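Local coordinates for mandelate racemase / muconate lactonizing enzyme, C-terminal domain protein (PDB 4JHM) that is of unknown function but belongs to the enolase superfamily, joining an N-terminal alpha+beta capping domain to a C-terminal TIM-barrel-like domain, at residues L13-D18 / S369-V374; L34-I39 / N60-C65; N38-F43 / S105-A110. All blocks are in the same frame, centred on the assembly; numbering follows the deposited sequence.

Contact 1 (L13-D18 / S369-V374); sequences LYALAD and SFASYV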
ATOM      1  N   LEU A  13      30.896  37.388  17.836  1.00 77.90           N
ATOM      2  CA  LEU A  13      31.039  36.317  16.862  1.00 74.03           C
ATOM      3  C   LEU A  13      32.506  36.070  16.566  1.00 72.33           C
ATOM      4  O   LEU A  13      33.275  37.013  16.409  1.00 71.88           O
ATOM      5  CB  LEU A  13      30.308  36.673  15.570  1.00 76.07           C
ATOM      6  CG  LEU A  13      28.830  37.031  15.712  1.00 75.51           C
ATOM      7  CD1 LEU A  13      28.183  37.119  14.337  1.00 72.47           C
ATOM      8  CD2 LEU A  13      28.114  36.020  16.594  1.00 75.23           C
ATOM      9  N   TYR A  14      32.890  34.798  16.491  1.00 72.99           N
ATOM     10  CA  TYR A  14      34.271  34.433  16.194  1.00 74.56           C
ATOM     11  C   TYR A  14      34.360  33.326  15.150  1.00 75.39           C
ATOM     12  O   TYR A  14      33.487  32.460  15.058  1.00 78.24           O
ATOM     13  CB  TYR A  14      34.989  33.987  17.466  1.00 75.37           C
ATOM     14  CG  TYR A  14      35.117  35.078  18.495  1.00 77.28           C
ATOM     15  CD1 TYR A  14      36.131  36.018  18.411  1.00 82.64           C
ATOM     16  CD2 TYR A  14      34.220  35.172  19.549  1.00 80.15           C
ATOM     17  CE1 TYR A  14      36.250  37.024  19.349  1.00 87.67           C
ATOM     18  CE2 TYR A  14      34.331  36.173  20.495  1.00 84.24           C
ATOM     19  CZ  TYR A  14      35.348  37.096  20.388  1.00 85.20           C
ATOM     20  OH  TYR A  14      35.464  38.094  21.320  1.00 88.96           O
ATOM     21  N   ALA A  15      35.424  33.377  14.361  1.00 73.71           N
ATOM     22  CA  ALA A  15      35.745  32.321  13.420  1.00 73.91           C
ATOM     23  C   ALA A  15      37.248  32.094  13.503  1.00 76.84           C
ATOM     24  O   ALA A  15      38.041  32.924  13.040  1.00 74.75           O
ATOM     25  CB  ALA A  15      35.331  32.711  12.009  1.00 72.48           C
ATOM     26  N   LEU A  16      37.637  30.977  14.110  1.00 73.49           N
ATOM     27  CA  LEU A  16      39.041  30.702  14.363  1.00 76.30           C
ATOM     28  C   LEU A  16      39.480  29.385  13.740  1.00 75.98           C
ATOM     29  O   LEU A  16      38.652  28.570  13.338  1.00 79.73           O
ATOM     30  CB  LEU A  16      39.329  30.700  15.869  1.00 80.02           C
ATOM     31  CG  LEU A  16      38.379  29.931  16.789  1.00 80.88           C
ATOM     32  CD1 LEU A  16      39.103  29.474  18.042  1.00 80.54           C
ATOM     33  CD2 LEU A  16      37.169  30.778  17.160  1.00 84.52           C
ATOM     34  N   ALA A  17      40.794  29.197  13.660  1.00 80.69           N
ATOM     35  CA  ALA A  17      41.393  28.011  13.053  1.00 78.82           C
ATOM     36  C   ALA A  17      42.873  27.935  13.425  1.00 78.34           C
ATOM     37  O   ALA A  17      43.395  28.829  14.083  1.00 77.20           O
ATOM     38  CB  ALA A  17      41.228  28.052  11.540  1.00 75.18           C
ATOM     39  N   ASP A  18      43.538  26.865  13.000  1.00 82.00           N
ATOM     40  CA  ASP A  18      44.953  26.649  13.294  1.00 86.80           C
ATOM     41  C   ASP A  18      45.696  26.225  12.027  1.00 89.85           C
ATOM     42  O   ASP A  18      45.486  25.124  11.509  1.00 86.59           O
ATOM     43  CB  ASP A  18      45.112  25.583  14.386  1.00 89.25           C
ATOM     44  CG  ASP A  18      46.561  25.375  14.802  1.00 96.18           C
ATOM     45  OD1 ASP A  18      47.317  24.737  14.043  1.00 98.84           O
ATOM     46  OD2 ASP A  18      46.945  25.841  15.898  1.00 98.89           O
ATOM     47  N   SER A 369      41.487  33.922  15.917  1.00 86.91           N
ATOM     48  CA  SER A 369      40.307  34.428  15.226  1.00 84.58           C
ATOM     49  C   SER A 369      40.672  35.317  14.039  1.00 83.54           C
ATOM     50  O   SER A 369      41.161  36.432  14.215  1.00 92.73           O
ATOM     51  CB  SER A 369      39.426  35.198  16.213  1.00 85.93           C
ATOM     52  OG  SER A 369      38.224  35.625  15.604  1.00 89.98           O
ATOM     53  N   PHE A 370      40.419  34.818  12.832  1.00 80.07           N
ATOM     54  CA  PHE A 370      40.672  35.584  11.610  1.00 79.62           C
ATOM     55  C   PHE A 370      39.486  36.482  11.251  1.00 82.13           C
ATOM     56  O   PHE A 370      39.561  37.265  10.301  1.00 85.78           O
ATOM     57  CB  PHE A 370      41.000  34.646  10.439  1.00 76.16           C
ATOM     58  CG  PHE A 370      39.976  33.569  10.220  1.00 74.82           C
ATOM     59  CD1 PHE A 370      38.851  33.810   9.452  1.00 75.57           C
ATOM     60  CD2 PHE A 370      40.134  32.317  10.791  1.00 72.17           C
ATOM     61  CE1 PHE A 370      37.900  32.823   9.258  1.00 72.17           C
ATOM     62  CE2 PHE A 370      39.190  31.327  10.600  1.00 70.67           C
ATOM     63  CZ  PHE A 370      38.070  31.582   9.833  1.00 70.30           C
ATOM     64  N   ALA A 371      38.396  36.364  12.009  1.00 81.67           N
ATOM     65  CA  ALA A 371      37.222  37.222  11.827  1.00 78.96           C
ATOM     66  C   ALA A 371      36.390  37.286  13.102  1.00 78.16           C
ATOM     67  O   ALA A 371      36.187  36.271  13.768  1.00 76.03           O
ATOM     68  CB  ALA A 371      36.369  36.717  10.675  1.00 73.74           C
ATOM     69  N   SER A 372      35.908  38.478  13.439  1.00 78.70           N
ATOM     70  CA  SER A 372      35.059  38.641  14.612  1.00 80.33           C
ATOM     71  C   SER A 372      34.182  39.888  14.525  1.00 85.34           C
ATOM     72  O   SER A 372      34.545  40.876  13.887  1.00 85.63           O
ATOM     73  CB  SER A 372      35.910  38.710  15.878  1.00 82.24           C
ATOM     74  OG  SER A 372      36.673  39.903  15.903  1.00 85.26           O
ATOM     75  N   TYR A 373      33.022  39.827  15.173  1.00 88.18           N
ATOM     76  CA  TYR A 373      32.138  40.979  15.290  1.00 89.45           C
ATOM     77  C   TYR A 373      31.737  41.172  16.742  1.00 89.56           C
ATOM     78  O   TYR A 373      31.985  40.311  17.586  1.00 88.30           O
ATOM     79  CB  TYR A 373      30.884  40.797  14.434  1.00 88.28           C
ATOM     80  CG  TYR A 373      31.151  40.791  12.946  1.00 92.55           C
ATOM     81  CD1 TYR A 373      31.654  41.916  12.308  1.00 96.10           C
ATOM     82  CD2 TYR A 373      30.888  39.663  12.176  1.00 93.57           C
ATOM     83  CE1 TYR A 373      31.900  41.916  10.947  1.00 96.81           C
ATOM     84  CE2 TYR A 373      31.127  39.656  10.814  1.00 92.24           C
ATOM     85  CZ  TYR A 373      31.634  40.786  10.206  1.00 91.73           C
ATOM     86  OH  TYR A 373      31.877  40.786   8.851  1.00 88.44           O
ATOM     87  N   VAL A 374      31.122  42.316  17.025  1.00 90.23           N
ATOM     88  CA  VAL A 374      30.549  42.580  18.335  1.00 91.77           C
ATOM     89  C   VAL A 374      29.305  43.458  18.173  1.00 93.53           C
ATOM     90  O   VAL A 374      29.266  44.334  17.308  1.00 93.65           O
ATOM     91  CB  VAL A 374      31.575  43.252  19.276  1.00 95.38           C
ATOM     92  CG1 VAL A 374      31.741  44.729  18.938  1.00 98.21           C
ATOM     93  CG2 VAL A 374      31.159  43.082  20.729  1.00 98.28           C
TER
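The ring of Phe-370 lies across the carbonyl of Ala-15: the oxygen stands 3.0 Å above the plane of one ring face, offset toward the rim. With chi1 at 53°, CG sits between the backbone N and the carbonyl carbon, bringing a ring face over the carbonyl oxygen of Ala-15. CZ reaches the Ala-15 methyl CB at 3.7 Å, and the ring edge meets the CB of Ala-17. The same Ala-15 O accepts the backbone N of Phe-370 (3.0 Å), so one oxygen takes an N-H and lies under the ring of the same residue.

Beyond this corner, strands 13-16 and 371-374 run antiparallel. Leu-13 and Tyr-373 form a hydrogen-bonded pair, N to O in both directions at 3.1 Å. On their face of the sheet, which also carries Ala-15 and Ala-371, helix 65-73 packs through Ile-67 and Leu-70. Tyr-373 sends its OH to Glu-68, and its ring meets Arg-71 in a cation-pi contact.

Toward Ser-372 the Tyr-14 face opens to solvent. Ser-369 OG lies in the plane of the Tyr-14 ring, at its edge, 3.5 Å from CD1, and the CB of the exposed Ser-372 comes within 3.7 Å of the same CD1.

All four hydrogen bonds between the segments run main chain to main chain, so the pairing does not depend on side-chain identity.

Contact 2 (L34-I39 / N60-C65); sequences LYTNNI and NFFDRC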
ATOM      1  N   LEU A  34      40.070  22.500   5.208  1.00 82.68           N
ATOM      2  CA  LEU A  34      40.495  23.414   6.262  1.00 79.69           C
ATOM      3  C   LEU A  34      39.362  23.590   7.264  1.00 80.40           C
ATOM      4  O   LEU A  34      38.273  24.045   6.913  1.00 82.44           O
ATOM      5  CB  LEU A  34      40.875  24.772   5.671  1.00 80.00           C
ATOM      6  CG  LEU A  34      42.293  24.952   5.118  1.00 79.84           C
ATOM      7  CD1 LEU A  34      42.750  23.747   4.313  1.00 82.33           C
ATOM      8  CD2 LEU A  34      42.355  26.213   4.273  1.00 80.29           C
ATOM      9  N   TYR A  35      39.626  23.235   8.517  1.00 83.66           N
ATOM     10  CA  TYR A  35      38.602  23.279   9.555  1.00 76.87           C
ATOM     11  C   TYR A  35      38.543  24.629  10.259  1.00 70.38           C
ATOM     12  O   TYR A  35      39.554  25.147  10.723  1.00 71.64           O
ATOM     13  CB  TYR A  35      38.806  22.131  10.550  1.00 75.74           C
ATOM     14  CG  TYR A  35      38.224  20.850  10.016  1.00 77.10           C
ATOM     15  CD1 TYR A  35      38.774  20.230   8.900  1.00 86.44           C
ATOM     16  CD2 TYR A  35      37.095  20.288  10.584  1.00 79.50           C
ATOM     17  CE1 TYR A  35      38.227  19.067   8.383  1.00 85.75           C
ATOM     18  CE2 TYR A  35      36.542  19.128  10.073  1.00 88.48           C
ATOM     19  CZ  TYR A  35      37.113  18.523   8.972  1.00 82.40           C
ATOM     20  OH  TYR A  35      36.564  17.371   8.466  1.00 85.57           O
ATOM     21  N   THR A  36      37.339  25.192  10.297  1.00 67.19           N
ATOM     22  CA  THR A  36      37.059  26.442  10.976  1.00 64.00           C
ATOM     23  C   THR A  36      36.025  26.190  12.052  1.00 68.63           C
ATOM     24  O   THR A  36      35.102  25.391  11.858  1.00 62.37           O
ATOM     25  CB  THR A  36      36.446  27.469  10.021  1.00 63.46           C
ATOM     26  OG1 THR A  36      37.323  27.680   8.914  1.00 70.60           O
ATOM     27  CG2 THR A  36      36.205  28.778  10.737  1.00 65.70           C
ATOM     28  N   ASN A  37      36.176  26.874  13.182  1.00 70.15           N
ATOM     29  CA  ASN A  37      35.182  26.825  14.244  1.00 71.32           C
ATOM     30  C   ASN A  37      34.502  28.185  14.361  1.00 77.02           C
ATOM     31  O   ASN A  37      35.172  29.218  14.342  1.00 86.42           O
ATOM     32  CB  ASN A  37      35.840  26.442  15.568  1.00 74.20           C
ATOM     33  CG  ASN A  37      34.837  25.998  16.619  1.00 75.57           C
ATOM     34  OD1 ASN A  37      33.627  26.094  16.428  1.00 81.00           O
ATOM     35  ND2 ASN A  37      35.343  25.508  17.743  1.00 76.67           N
ATOM     36  N   ASN A  38      33.176  28.180  14.465  1.00 75.41           N
ATOM     37  CA  ASN A  38      32.405  29.410  14.613  1.00 72.46           C
ATOM     38  C   ASN A  38      31.805  29.490  16.003  1.00 74.04           C
ATOM     39  O   ASN A  38      31.009  28.641  16.388  1.00 74.51           O
ATOM     40  CB  ASN A  38      31.293  29.459  13.574  1.00 72.39           C
ATOM     41  CG  ASN A  38      31.817  29.309  12.164  1.00 75.84           C
ATOM     42  OD1 ASN A  38      32.455  30.217  11.629  1.00 86.54           O
ATOM     43  ND2 ASN A  38      31.552  28.162  11.550  1.00 72.92           N
ATOM     44  N   ILE A  39      32.183  30.510  16.764  1.00 76.45           N
ATOM     45  CA  ILE A  39      31.708  30.623  18.132  1.00 77.85           C
ATOM     46  C   ILE A  39      30.805  31.831  18.332  1.00 82.61           C
ATOM     47  O   ILE A  39      31.143  32.948  17.936  1.00 82.94           O
ATOM     48  CB  ILE A  39      32.876  30.708  19.125  1.00 79.04           C
ATOM     49  CG1 ILE A  39      33.590  29.359  19.209  1.00 80.65           C
ATOM     50  CG2 ILE A  39      32.371  31.115  20.500  1.00 79.53           C
ATOM     51  CD1 ILE A  39      34.845  29.377  20.057  1.00 82.63           C
ATOM     52  N   ASN A  60      40.725  25.700   0.170  1.00 71.01           N
ATOM     53  CA  ASN A  60      41.452  26.926  -0.153  1.00 68.25           C
ATOM     54  C   ASN A  60      41.610  27.884   1.030  1.00 68.36           C
ATOM     55  O   ASN A  60      42.727  28.256   1.382  1.00 69.75           O
ATOM     56  CB  ASN A  60      40.773  27.648  -1.316  1.00 68.87           C
ATOM     57  CG  ASN A  60      40.474  26.724  -2.477  1.00 73.12           C
ATOM     58  OD1 ASN A  60      41.322  25.937  -2.892  1.00 78.66           O
ATOM     59  ND2 ASN A  60      39.263  26.812  -3.006  1.00 75.76           N
ATOM     60  N   PHE A  61      40.502  28.298   1.634  1.00 67.51           N
ATOM     61  CA  PHE A  61      40.562  29.245   2.742  1.00 70.12           C
ATOM     62  C   PHE A  61      39.691  28.792   3.905  1.00 68.35           C
ATOM     63  O   PHE A  61      38.769  28.004   3.723  1.00 70.37           O
ATOM     64  CB  PHE A  61      40.098  30.635   2.292  1.00 70.53           C
ATOM     65  CG  PHE A  61      40.765  31.131   1.042  1.00 70.57           C
ATOM     66  CD1 PHE A  61      42.058  31.623   1.078  1.00 75.29           C
ATOM     67  CD2 PHE A  61      40.090  31.121  -0.171  1.00 69.35           C
ATOM     68  CE1 PHE A  61      42.674  32.082  -0.076  1.00 76.68           C
ATOM     69  CE2 PHE A  61      40.697  31.578  -1.327  1.00 69.51           C
ATOM     70  CZ  PHE A  61      41.992  32.056  -1.281  1.00 72.87           C
ATOM     71  N   PHE A  62      39.987  29.298   5.100  1.00 69.41           N
ATOM     72  CA  PHE A  62      39.082  29.149   6.227  1.00 71.20           C
ATOM     73  C   PHE A  62      37.786  29.887   5.915  1.00 76.01           C
ATOM     74  O   PHE A  62      37.757  30.774   5.063  1.00 86.47           O
ATOM     75  CB  PHE A  62      39.708  29.684   7.509  1.00 73.73           C
ATOM     76  CG  PHE A  62      40.929  28.926   7.942  1.00 79.90           C
ATOM     77  CD1 PHE A  62      40.829  27.597   8.339  1.00 77.05           C
ATOM     78  CD2 PHE A  62      42.179  29.540   7.954  1.00 79.61           C
ATOM     79  CE1 PHE A  62      41.953  26.893   8.732  1.00 78.82           C
ATOM     80  CE2 PHE A  62      43.304  28.840   8.351  1.00 80.57           C
ATOM     81  CZ  PHE A  62      43.190  27.515   8.739  1.00 81.72           C
ATOM     82  N   ASP A  63      36.721  29.524   6.618  1.00 74.37           N
ATOM     83  CA  ASP A  63      35.370  29.891   6.214  1.00 74.66           C
ATOM     84  C   ASP A  63      34.829  31.122   6.933  1.00 73.68           C
ATOM     85  O   ASP A  63      34.805  31.171   8.160  1.00 80.86           O
ATOM     86  CB  ASP A  63      34.442  28.701   6.473  1.00 75.51           C
ATOM     87  CG  ASP A  63      33.054  28.911   5.926  1.00 71.12           C
ATOM     88  OD1 ASP A  63      32.927  29.360   4.769  1.00 76.49           O
ATOM     89  OD2 ASP A  63      32.088  28.606   6.652  1.00 76.16           O
ATOM     90  N   ARG A  64      34.382  32.108   6.159  1.00 74.43           N
ATOM     91  CA  ARG A  64      33.625  33.238   6.708  1.00 75.24           C
ATOM     92  C   ARG A  64      32.129  33.143   6.353  1.00 75.92           C
ATOM     93  O   ARG A  64      31.348  34.021   6.710  1.00 72.92           O
ATOM     94  CB  ARG A  64      34.183  34.564   6.198  1.00 74.50           C
ATOM     95  CG  ARG A  64      35.661  34.799   6.461  1.00 78.55           C
ATOM     96  CD  ARG A  64      36.102  36.124   5.858  1.00 79.13           C
ATOM     97  NE  ARG A  64      37.551  36.208   5.710  1.00 83.73           N
ATOM     98  CZ  ARG A  64      38.347  37.001   6.426  1.00 89.69           C
ATOM     99  NH1 ARG A  64      39.654  36.994   6.201  1.00 94.02           N
ATOM    100  NH2 ARG A  64      37.851  37.804   7.359  1.00 92.82           N
ATOM    101  N   CYS A  65      31.741  32.076   5.654  1.00 75.34           N
ATOM    102  CA  CYS A  65      30.350  31.862   5.248  1.00 72.91           C
ATOM    103  C   CYS A  65      29.391  31.853   6.432  1.00 70.85           C
ATOM    104  O   CYS A  65      28.382  32.557   6.435  1.00 69.39           O
ATOM    105  CB  CYS A  65      30.214  30.533   4.496  1.00 73.14           C
ATOM    106  SG  CYS A  65      28.529  30.169   3.942  1.00 77.65           S
TER
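Phe-62 lays its ring beside Leu-34, the two side chains crossing at about a right angle, with ring atom CE1 3.9 Å from Leu-34 CB. The contact belongs to the N-terminal capping domain of the enolase superfamily, in which a small antiparallel sheet is followed by helices. Here strand 34-44 of that sheet is met by the loop that leaves strand 50-58 and turns into helix 65-73. Over the touching residues the loop runs in nearly the same direction as the strand, 9° apart.

At its far end Leu-34 turns its CD2 methyl to the loop backbone, 3.6 Å from Asn-60 O. The Phe-62 ring continues alongside the strand: CE1 approaches the carbonyl oxygen of Tyr-35 at 3.6 Å, while Thr-36 OG1 lies at the ring edge, close to its plane. Ala-17, just past strand 8-16, and Phe-370, at the chain corner, pack on Phe-62.

Thr-36 makes the polar join. Chi1 of -57° sets OG1 anti to the carbonyl carbon, facing the loop, where it accepts the backbone N-H of Asp-63 in an almost straight bond (3.0 Å, 169°). The CG2 branch, anti to the backbone N, passes 3.8 Å from Asp-63 O.

The Asp-63 carboxylate is bonded to strand 50-58: OD2 pairs with Ser-56 OG, which also receives ND2 of Asn-38. The loop also meets a second subunit: Phe-61 makes a cation-pi contact with Arg-71 of that subunit, and Cys-65 packs on its Cys-65. Where helix 65-73 begins, Asp-63 OD1 accepts the backbone N of Cys-65 of its own chain in a weak capping bond of 3.1 Å.

Contact 3 (N38-F43 / S105-A110); sequences NIVRLF and SPIDIA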
ATOM      1  N   ASN A  38      33.176  28.180  14.465  1.00 75.41           N
ATOM      2  CA  ASN A  38      32.405  29.410  14.613  1.00 72.46           C
ATOM      3  C   ASN A  38      31.805  29.490  16.003  1.00 74.04           C
ATOM      4  O   ASN A  38      31.009  28.641  16.388  1.00 74.51           O
ATOM      5  CB  ASN A  38      31.293  29.459  13.574  1.00 72.39           C
ATOM      6  CG  ASN A  38      31.817  29.309  12.164  1.00 75.84           C
ATOM      7  OD1 ASN A  38      32.455  30.217  11.629  1.00 86.54           O
ATOM      8  ND2 ASN A  38      31.552  28.162  11.550  1.00 72.92           N
ATOM      9  N   ILE A  39      32.183  30.510  16.764  1.00 76.45           N
ATOM     10  CA  ILE A  39      31.708  30.623  18.132  1.00 77.85           C
ATOM     11  C   ILE A  39      30.805  31.831  18.332  1.00 82.61           C
ATOM     12  O   ILE A  39      31.143  32.948  17.936  1.00 82.94           O
ATOM     13  CB  ILE A  39      32.876  30.708  19.125  1.00 79.04           C
ATOM     14  CG1 ILE A  39      33.590  29.359  19.209  1.00 80.65           C
ATOM     15  CG2 ILE A  39      32.371  31.115  20.500  1.00 79.53           C
ATOM     16  CD1 ILE A  39      34.845  29.377  20.057  1.00 82.63           C
ATOM     17  N   VAL A  40      29.651  31.584  18.947  1.00 85.91           N
ATOM     18  CA  VAL A  40      28.746  32.639  19.373  1.00 87.09           C
ATOM     19  C   VAL A  40      28.803  32.756  20.888  1.00 91.83           C
ATOM     20  O   VAL A  40      28.498  31.796  21.597  1.00 91.70           O
ATOM     21  CB  VAL A  40      27.289  32.332  18.982  1.00 87.13           C
ATOM     22  CG1 VAL A  40      26.359  33.403  19.533  1.00 92.04           C
ATOM     23  CG2 VAL A  40      27.147  32.227  17.473  1.00 87.76           C
ATOM     24  N   ARG A  41      29.201  33.927  21.383  1.00 92.46           N
ATOM     25  CA  ARG A  41      29.217  34.179  22.817  1.00 95.27           C
ATOM     26  C   ARG A  41      28.162  35.220  23.182  1.00 96.07           C
ATOM     27  O   ARG A  41      28.263  36.378  22.782  1.00104.44           O
ATOM     28  CB  ARG A  41      30.597  34.659  23.273  1.00100.88           C
ATOM     29  CG  ARG A  41      30.928  34.239  24.698  1.00101.20           C
ATOM     30  CD  ARG A  41      31.500  35.369  25.528  1.00102.10           C
ATOM     31  NE  ARG A  41      32.915  35.612  25.266  1.00101.85           N
ATOM     32  CZ  ARG A  41      33.747  36.177  26.137  1.00 99.17           C
ATOM     33  NH1 ARG A  41      33.314  36.551  27.334  1.00100.45           N
ATOM     34  NH2 ARG A  41      35.018  36.363  25.819  1.00101.22           N
ATOM     35  N   LEU A  42      27.154  34.804  23.943  1.00 92.27           N
ATOM     36  CA  LEU A  42      26.071  35.698  24.332  1.00 91.00           C
ATOM     37  C   LEU A  42      26.302  36.244  25.734  1.00 95.01           C
ATOM     38  O   LEU A  42      26.735  35.516  26.625  1.00 93.99           O
ATOM     39  CB  LEU A  42      24.732  34.962  24.303  1.00 88.67           C
ATOM     40  CG  LEU A  42      24.295  34.354  22.971  1.00 89.14           C
ATOM     41  CD1 LEU A  42      23.069  33.479  23.184  1.00 89.44           C
ATOM     42  CD2 LEU A  42      24.011  35.433  21.934  1.00 88.56           C
ATOM     43  N   PHE A  43      26.002  37.526  25.917  1.00 94.87           N
ATOM     44  CA  PHE A  43      26.084  38.165  27.225  1.00 96.27           C
ATOM     45  C   PHE A  43      24.684  38.562  27.693  1.00 96.33           C
ATOM     46  O   PHE A  43      23.765  38.682  26.883  1.00 94.42           O
ATOM     47  CB  PHE A  43      26.968  39.411  27.156  1.00 97.97           C
ATOM     48  CG  PHE A  43      28.427  39.122  26.918  1.00 99.19           C
ATOM     49  CD1 PHE A  43      29.272  38.823  27.977  1.00102.15           C
ATOM     50  CD2 PHE A  43      28.959  39.181  25.639  1.00 99.68           C
ATOM     51  CE1 PHE A  43      30.618  38.573  27.764  1.00100.92           C
ATOM     52  CE2 PHE A  43      30.303  38.935  25.420  1.00100.72           C
ATOM     53  CZ  PHE A  43      31.136  38.633  26.483  1.00 98.76           C
ATOM     54  N   SER A 105      22.224  27.185  14.808  1.00 71.54           N
ATOM     55  CA  SER A 105      22.372  26.210  15.888  1.00 68.80           C
ATOM     56  C   SER A 105      23.160  26.739  17.087  1.00 71.37           C
ATOM     57  O   SER A 105      22.786  26.488  18.229  1.00 78.95           O
ATOM     58  CB  SER A 105      23.017  24.925  15.364  1.00 66.66           C
ATOM     59  OG  SER A 105      22.136  24.238  14.484  1.00 63.14           O
ATOM     60  N   PRO A 106      24.252  27.477  16.841  1.00 73.05           N
ATOM     61  CA  PRO A 106      25.046  27.976  17.970  1.00 72.87           C
ATOM     62  C   PRO A 106      24.303  28.979  18.860  1.00 71.74           C
ATOM     63  O   PRO A 106      24.561  29.048  20.060  1.00 65.87           O
ATOM     64  CB  PRO A 106      26.244  28.653  17.293  1.00 74.11           C
ATOM     65  CG  PRO A 106      26.270  28.133  15.895  1.00 72.76           C
ATOM     66  CD  PRO A 106      24.843  27.844  15.545  1.00 73.63           C
ATOM     67  N   ILE A 107      23.391  29.751  18.277  1.00 71.86           N
ATOM     68  CA  ILE A 107      22.655  30.749  19.045  1.00 75.44           C
ATOM     69  C   ILE A 107      21.680  30.053  19.987  1.00 75.17           C
ATOM     70  O   ILE A 107      21.613  30.378  21.166  1.00 74.73           O
ATOM     71  CB  ILE A 107      21.882  31.726  18.135  1.00 76.39           C
ATOM     72  CG1 ILE A 107      22.830  32.385  17.127  1.00 76.96           C
ATOM     73  CG2 ILE A 107      21.179  32.788  18.970  1.00 73.10           C
ATOM     74  CD1 ILE A 107      22.130  32.997  15.932  1.00 74.53           C
ATOM     75  N   ASP A 108      20.922  29.094  19.468  1.00 76.59           N
ATOM     76  CA  ASP A 108      20.010  28.325  20.310  1.00 77.34           C
ATOM     77  C   ASP A 108      20.798  27.646  21.423  1.00 77.61           C
ATOM     78  O   ASP A 108      20.411  27.685  22.592  1.00 77.32           O
ATOM     79  CB  ASP A 108      19.259  27.279  19.481  1.00 73.52           C
ATOM     80  CG  ASP A 108      18.516  26.268  20.344  1.00 73.96           C
ATOM     81  OD1 ASP A 108      19.164  25.326  20.852  1.00 68.83           O
ATOM     82  OD2 ASP A 108      17.282  26.409  20.501  1.00 71.69           O
ATOM     83  N   ILE A 109      21.914  27.037  21.047  1.00 75.66           N
ATOM     84  CA  ILE A 109      22.745  26.299  21.983  1.00 76.29           C
ATOM     85  C   ILE A 109      23.248  27.211  23.096  1.00 78.02           C
ATOM     86  O   ILE A 109      23.233  26.841  24.271  1.00 79.22           O
ATOM     87  CB  ILE A 109      23.935  25.646  21.256  1.00 76.86           C
ATOM     88  CG1 ILE A 109      23.445  24.481  20.394  1.00 74.71           C
ATOM     89  CG2 ILE A 109      24.969  25.150  22.257  1.00 82.10           C
ATOM     90  CD1 ILE A 109      24.424  24.048  19.327  1.00 76.36           C
ATOM     91  N   ALA A 110      23.679  28.408  22.715  1.00 77.68           N
ATOM     92  CA  ALA A 110      24.202  29.377  23.669  1.00 78.05           C
ATOM     93  C   ALA A 110      23.143  29.803  24.688  1.00 81.32           C
ATOM     94  O   ALA A 110      23.472  30.201  25.806  1.00 86.02           O
ATOM     95  CB  ALA A 110      24.743  30.591  22.932  1.00 77.38           C
TER
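Val-40 and Pro-106 meet through aliphatic carbons, the valine CG2 lying 3.7 Å from the proline CB while the two side chains cross at about a right angle. CG2 is the branch beside the backbone N, anti to the carbonyl carbon; it also comes within 4.3 Å of Ile-107 CG1. Two residues along the strand, Leu-42 lays CD1 against the methyl of Ala-110, at 3.3 Å, with its CG close behind. Val-40, Leu-42, Pro-106 and Ala-110 all direct their CB atoms across the interface, and no hydrogen bond crosses it.

This is strand-on-helix packing within the capping domain: helix 100-119 lies over one face of the antiparallel sheet, its segment inclined by 37° to the strand, with 8.1 Å between the axes at closest approach. Leu-70 of helix 65-73 touches both Val-40 and Ile-107, so the second helix shares the same apolar layer.

Polar groups work away from the interface. Within the helix, Ala-110 N bonds to Pro-106 O at 2.9 Å; the N atoms of Pro-106 and Ile-107 make no bond to the turn before, and the helix is kinked there. Asp-108, on the side away from the strand, is bonded to Asn-89 and Thr-280. On the opposite face of the strand, Arg-41 forms a salt bridge with Glu-49 and a cation-pi contact with Trp-362.

Strand 34-44 is common to contacts 2 and 3, which share Asn-38 and Ile-39 and have centres about 16 Å apart; contact 2 uses its first half, contact 3 its continuation. Contact 1 lies about 9 Å from contact 2 and about 13 Å from contact 3, centre to centre. It is joined to the shared strand by probable main-chain hydrogen bonds, Tyr-14 O to Ile-39 N at 2.9 Å and Leu-16 O to Asn-37 N at 3.0 Å. In the chain, contacts 2 and 3 are nested inside the long loop that contact 1 closes by returning the C-terminal strand to the N-terminal sheet, after the barrel domain has been traversed.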